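Local atomic coordinates of CheQ (PDB entry 6A51), a protein that probably acts as a regulator of transcription of the core chemotaxis operon cheVAW in the pathogen Campylobacter jejuni. Residues E22-Y27 against I60-R65. Numbering follows the deposited sequence.
Sequences EFLDHY and IIFLHR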
ATOM      1  N   GLU A  22      -4.468   5.571   0.768  1.00 46.37           N
ATOM      2  CA  GLU A  22      -5.769   5.055   0.374  1.00 44.14           C
ATOM      3  C   GLU A  22      -5.636   3.568   0.090  1.00 46.35           C
ATOM      4  O   GLU A  22      -4.800   3.152  -0.726  1.00 42.68           O
ATOM      5  CB  GLU A  22      -6.312   5.789  -0.845  1.00 47.90           C
ATOM      6  CG  GLU A  22      -7.349   4.983  -1.592  1.00 74.38           C
ATOM      7  CD  GLU A  22      -8.168   5.808  -2.571  1.00 70.81           C
ATOM      8  OE1 GLU A  22      -9.123   5.257  -3.188  1.00 66.11           O
ATOM      9  OE2 GLU A  22      -7.881   7.029  -2.711  1.00 68.13           O
ATOM     10  N   PHE A  23      -6.458   2.777   0.763  1.00 36.42           N
ATOM     11  CA  PHE A  23      -6.326   1.336   0.687  1.00 38.70           C
ATOM     12  C   PHE A  23      -6.838   0.833  -0.655  1.00 35.09           C
ATOM     13  O   PHE A  23      -7.670   1.470  -1.305  1.00 38.97           O
ATOM     14  CB  PHE A  23      -7.082   0.677   1.841  1.00 33.89           C
ATOM     15  CG  PHE A  23      -6.918   1.396   3.149  1.00 32.95           C
ATOM     16  CD1 PHE A  23      -5.711   2.004   3.479  1.00 37.01           C
ATOM     17  CD2 PHE A  23      -7.969   1.481   4.040  1.00 25.68           C
ATOM     18  CE1 PHE A  23      -5.560   2.685   4.668  1.00 31.15           C
ATOM     19  CE2 PHE A  23      -7.824   2.155   5.233  1.00 36.61           C
ATOM     20  CZ  PHE A  23      -6.616   2.759   5.544  1.00 40.90           C
ATOM     21  N   LEU A  24      -6.311  -0.318  -1.076  1.00 33.96           N
ATOM     22  CA  LEU A  24      -6.629  -0.904  -2.369  1.00 30.28           C
ATOM     23  C   LEU A  24      -7.845  -1.834  -2.327  1.00 33.56           C
ATOM     24  O   LEU A  24      -7.941  -2.749  -3.154  1.00 41.50           O
ATOM     25  CB  LEU A  24      -5.405  -1.645  -2.892  1.00 23.05           C
ATOM     26  CG  LEU A  24      -4.220  -0.771  -3.240  1.00 32.10           C
ATOM     27  CD1 LEU A  24      -2.950  -1.625  -3.241  1.00 28.47           C
ATOM     28  CD2 LEU A  24      -4.455  -0.112  -4.618  1.00 31.89           C
ATOM     29  N   ASP A  25      -8.763  -1.624  -1.382  1.00 36.76           N
ATOM     30  CA  ASP A  25      -9.976  -2.427  -1.225  1.00 34.75           C
ATOM     31  C   ASP A  25     -10.652  -2.746  -2.557  1.00 51.53           C
ATOM     32  O   ASP A  25     -10.864  -3.911  -2.916  1.00 36.18           O
ATOM     33  CB  ASP A  25     -10.965  -1.671  -0.328  1.00 40.23           C
ATOM     34  CG  ASP A  25     -10.643  -1.778   1.160  1.00 50.53           C
ATOM     35  OD1 ASP A  25      -9.456  -1.759   1.552  1.00 45.89           O
ATOM     36  OD2 ASP A  25     -11.608  -1.853   1.945  1.00 58.85           O
ATOM     37  N   HIS A  26     -10.995  -1.701  -3.296  1.00 46.54           N
ATOM     38  CA  HIS A  26     -11.781  -1.781  -4.512  1.00 36.00           C
ATOM     39  C   HIS A  26     -10.959  -2.130  -5.762  1.00 40.69           C
ATOM     40  O   HIS A  26     -11.476  -1.952  -6.865  1.00 41.04           O
ATOM     41  CB  HIS A  26     -12.501  -0.448  -4.722  1.00 40.26           C
ATOM     42  CG  HIS A  26     -13.383  -0.061  -3.579  1.00 49.73           C
ATOM     43  ND1 HIS A  26     -14.185  -0.971  -2.923  1.00 51.30           N
ATOM     44  CD2 HIS A  26     -13.588   1.133  -2.974  1.00 52.92           C
ATOM     45  CE1 HIS A  26     -14.846  -0.355  -1.960  1.00 48.35           C
ATOM     46  NE2 HIS A  26     -14.501   0.921  -1.968  1.00 64.70           N
ATOM     47  N   TYR A  27      -9.724  -2.613  -5.641  1.00 35.87           N
ATOM     48  CA  TYR A  27      -8.856  -2.798  -6.794  1.00 29.63           C
ATOM     49  C   TYR A  27      -8.225  -4.179  -6.778  1.00 35.23           C
ATOM     50  O   TYR A  27      -8.039  -4.794  -5.724  1.00 43.84           O
ATOM     51  CB  TYR A  27      -7.721  -1.760  -6.840  1.00 25.81           C
ATOM     52  CG  TYR A  27      -8.153  -0.345  -7.141  1.00 29.87           C
ATOM     53  CD1 TYR A  27      -8.494   0.532  -6.121  1.00 33.91           C
ATOM     54  CD2 TYR A  27      -8.199   0.125  -8.444  1.00 31.34           C
ATOM     55  CE1 TYR A  27      -8.871   1.840  -6.392  1.00 31.89           C
ATOM     56  CE2 TYR A  27      -8.584   1.429  -8.725  1.00 37.87           C
ATOM     57  CZ  TYR A  27      -8.912   2.286  -7.697  1.00 34.64           C
ATOM     58  OH  TYR A  27      -9.299   3.586  -7.986  1.00 38.15           O
ATOM     59  N   ILE A  60       2.951   0.576 -11.570  1.00 41.95           N
ATOM     60  CA  ILE A  60       2.176  -0.636 -11.368  1.00 33.01           C
ATOM     61  C   ILE A  60       0.694  -0.307 -11.492  1.00 34.80           C
ATOM     62  O   ILE A  60       0.185   0.631 -10.862  1.00 30.87           O
ATOM     63  CB  ILE A  60       2.527  -1.255 -10.007  1.00 33.32           C
ATOM     64  CG1 ILE A  60       3.900  -1.917 -10.086  1.00 31.76           C
ATOM     65  CG2 ILE A  60       1.465  -2.249  -9.558  1.00 28.05           C
ATOM     66  CD1 ILE A  60       4.754  -1.587  -8.932  1.00 23.26           C
ATOM     67  N   ILE A  61      -0.010  -1.086 -12.296  1.00 30.13           N
ATOM     68  CA  ILE A  61      -1.383  -0.788 -12.667  1.00 30.52           C
ATOM     69  C   ILE A  61      -2.323  -1.573 -11.777  1.00 29.93           C
ATOM     70  O   ILE A  61      -2.140  -2.777 -11.596  1.00 31.32           O
ATOM     71  CB  ILE A  61      -1.636  -1.114 -14.146  1.00 34.77           C
ATOM     72  CG1 ILE A  61      -0.732  -0.247 -15.016  1.00 33.49           C
ATOM     73  CG2 ILE A  61      -3.092  -0.878 -14.483  1.00 41.17           C
ATOM     74  CD1 ILE A  61      -0.878   1.223 -14.719  1.00 29.64           C
ATOM     75  N   PHE A  62      -3.335  -0.894 -11.233  1.00 23.97           N
ATOM     76  CA  PHE A  62      -4.429  -1.540 -10.526  1.00 27.21           C
ATOM     77  C   PHE A  62      -5.732  -1.276 -11.276  1.00 33.06           C
ATOM     78  O   PHE A  62      -5.965  -0.168 -11.767  1.00 32.11           O
ATOM     79  CB  PHE A  62      -4.526  -1.030  -9.081  1.00 24.86           C
ATOM     80  CG  PHE A  62      -3.306  -1.329  -8.253  1.00 35.23           C
ATOM     81  CD1 PHE A  62      -2.210  -0.480  -8.277  1.00 25.03           C
ATOM     82  CD2 PHE A  62      -3.244  -2.470  -7.469  1.00 32.86           C
ATOM     83  CE1 PHE A  62      -1.079  -0.759  -7.535  1.00 28.11           C
ATOM     84  CE2 PHE A  62      -2.113  -2.761  -6.721  1.00 19.92           C
ATOM     85  CZ  PHE A  62      -1.029  -1.904  -6.755  1.00 23.53           C
ATOM     86  N   LEU A  63      -6.581  -2.297 -11.361  1.00 29.59           N
ATOM     87  CA  LEU A  63      -7.868  -2.199 -12.035  1.00 23.15           C
ATOM     88  C   LEU A  63      -8.972  -2.099 -11.000  1.00 27.78           C
ATOM     89  O   LEU A  63      -8.999  -2.868 -10.035  1.00 39.65           O
ATOM     90  CB  LEU A  63      -8.109  -3.407 -12.939  1.00 27.74           C
ATOM     91  CG  LEU A  63      -7.001  -3.624 -13.976  1.00 39.59           C
ATOM     92  CD1 LEU A  63      -7.125  -4.969 -14.689  1.00 26.81           C
ATOM     93  CD2 LEU A  63      -7.013  -2.474 -14.954  1.00 33.76           C
ATOM     94  N   HIS A  64      -9.877  -1.153 -11.197  1.00 33.05           N
ATOM     95  CA  HIS A  64     -11.016  -1.034 -10.303  1.00 33.13           C
ATOM     96  C   HIS A  64     -11.985  -2.177 -10.587  1.00 45.29           C
ATOM     97  O   HIS A  64     -12.272  -2.472 -11.755  1.00 45.50           O
ATOM     98  CB  HIS A  64     -11.674   0.329 -10.493  1.00 34.94           C
ATOM     99  CG  HIS A  64     -12.613   0.708  -9.397  1.00 41.49           C
ATOM    100  ND1 HIS A  64     -13.709  -0.057  -9.057  1.00 50.83           N
ATOM    101  CD2 HIS A  64     -12.623   1.775  -8.565  1.00 45.03           C
ATOM    102  CE1 HIS A  64     -14.353   0.521  -8.060  1.00 38.66           C
ATOM    103  NE2 HIS A  64     -13.717   1.636  -7.745  1.00 40.92           N
ATOM    104  N   ARG A  65     -12.476  -2.830  -9.517  1.00 39.65           N
ATOM    105  CA  ARG A  65     -13.184  -4.108  -9.664  1.00 46.31           C
ATOM    106  C   ARG A  65     -14.477  -3.963 -10.445  1.00 42.62           C
ATOM    107  O   ARG A  65     -14.907  -4.912 -11.112  1.00 52.93           O
ATOM    108  CB  ARG A  65     -13.502  -4.716  -8.301  1.00 41.02           C
ATOM    109  CG  ARG A  65     -12.304  -5.000  -7.476  1.00 47.96           C
ATOM    110  CD  ARG A  65     -12.619  -5.228  -6.006  1.00 40.18           C
ATOM    111  NE  ARG A  65     -11.601  -6.118  -5.492  1.00 47.31           N
ATOM    112  CZ  ARG A  65     -11.679  -7.437  -5.530  1.00 43.39           C
ATOM    113  NH1 ARG A  65     -12.778  -8.012  -6.008  1.00 46.07           N
ATOM    114  NH2 ARG A  65     -10.667  -8.177  -5.079  1.00 42.70           N
TER
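Tyr27 and His64 face each other as a non-hydrogen-bonded antiparallel pair, their CA atoms 4.5 Å apart and their side chains on the same face of the sheet. Tyr27 opens strand 27-29, beside strand 62-64. Its CB sits beside Leu63 O and Phe62 CB, its CG near Leu63 O. With CG anti to the carbonyl carbon (chi1 -69°), the ring passes over the neighbouring strand: CD2 lies 3.9 Å from Phe62 CB and near His64 N, CE2 packs 3.7 Å from His64 CB, and CZ and OH reach His64 CD2. The imidazole turns its edge to the tyrosine face in a tilted edge-to-face pair, planes at 64°. A broad, flat ring suits this place: CD2 lies against the Leu63-His64 peptide, the outer end against the imidazole.

The type I turn Leu24-Tyr27, closed by Tyr27 N bonding to Leu24 O, leads into the strand. Leu24 lays CD2 over one face of Phe62, 4.0 Å from the ring centroid, a CH-pi contact between two buried apolar groups; Phe124 touches both. His26 CB and His26 O lie over the His64 ring, flat enough to fit beside the turn while its edge meets Tyr27. Arg65 N donates to His26 O (3.0 Å, 159° at the hydrogen), and its extended aliphatic part runs past that peptide, CD 3.5 Å from His26 C. Asp25 OD1 accepts from Gly84 N.

The chemistry thus grades from apolar at Leu24 and Phe62 to polar at Arg65: a single hydrogen bond between the segments ties turn to strand, Leu63 and Ile28 continue the pairing, and most of the rest is apolar contact, probably held by dispersion and burial.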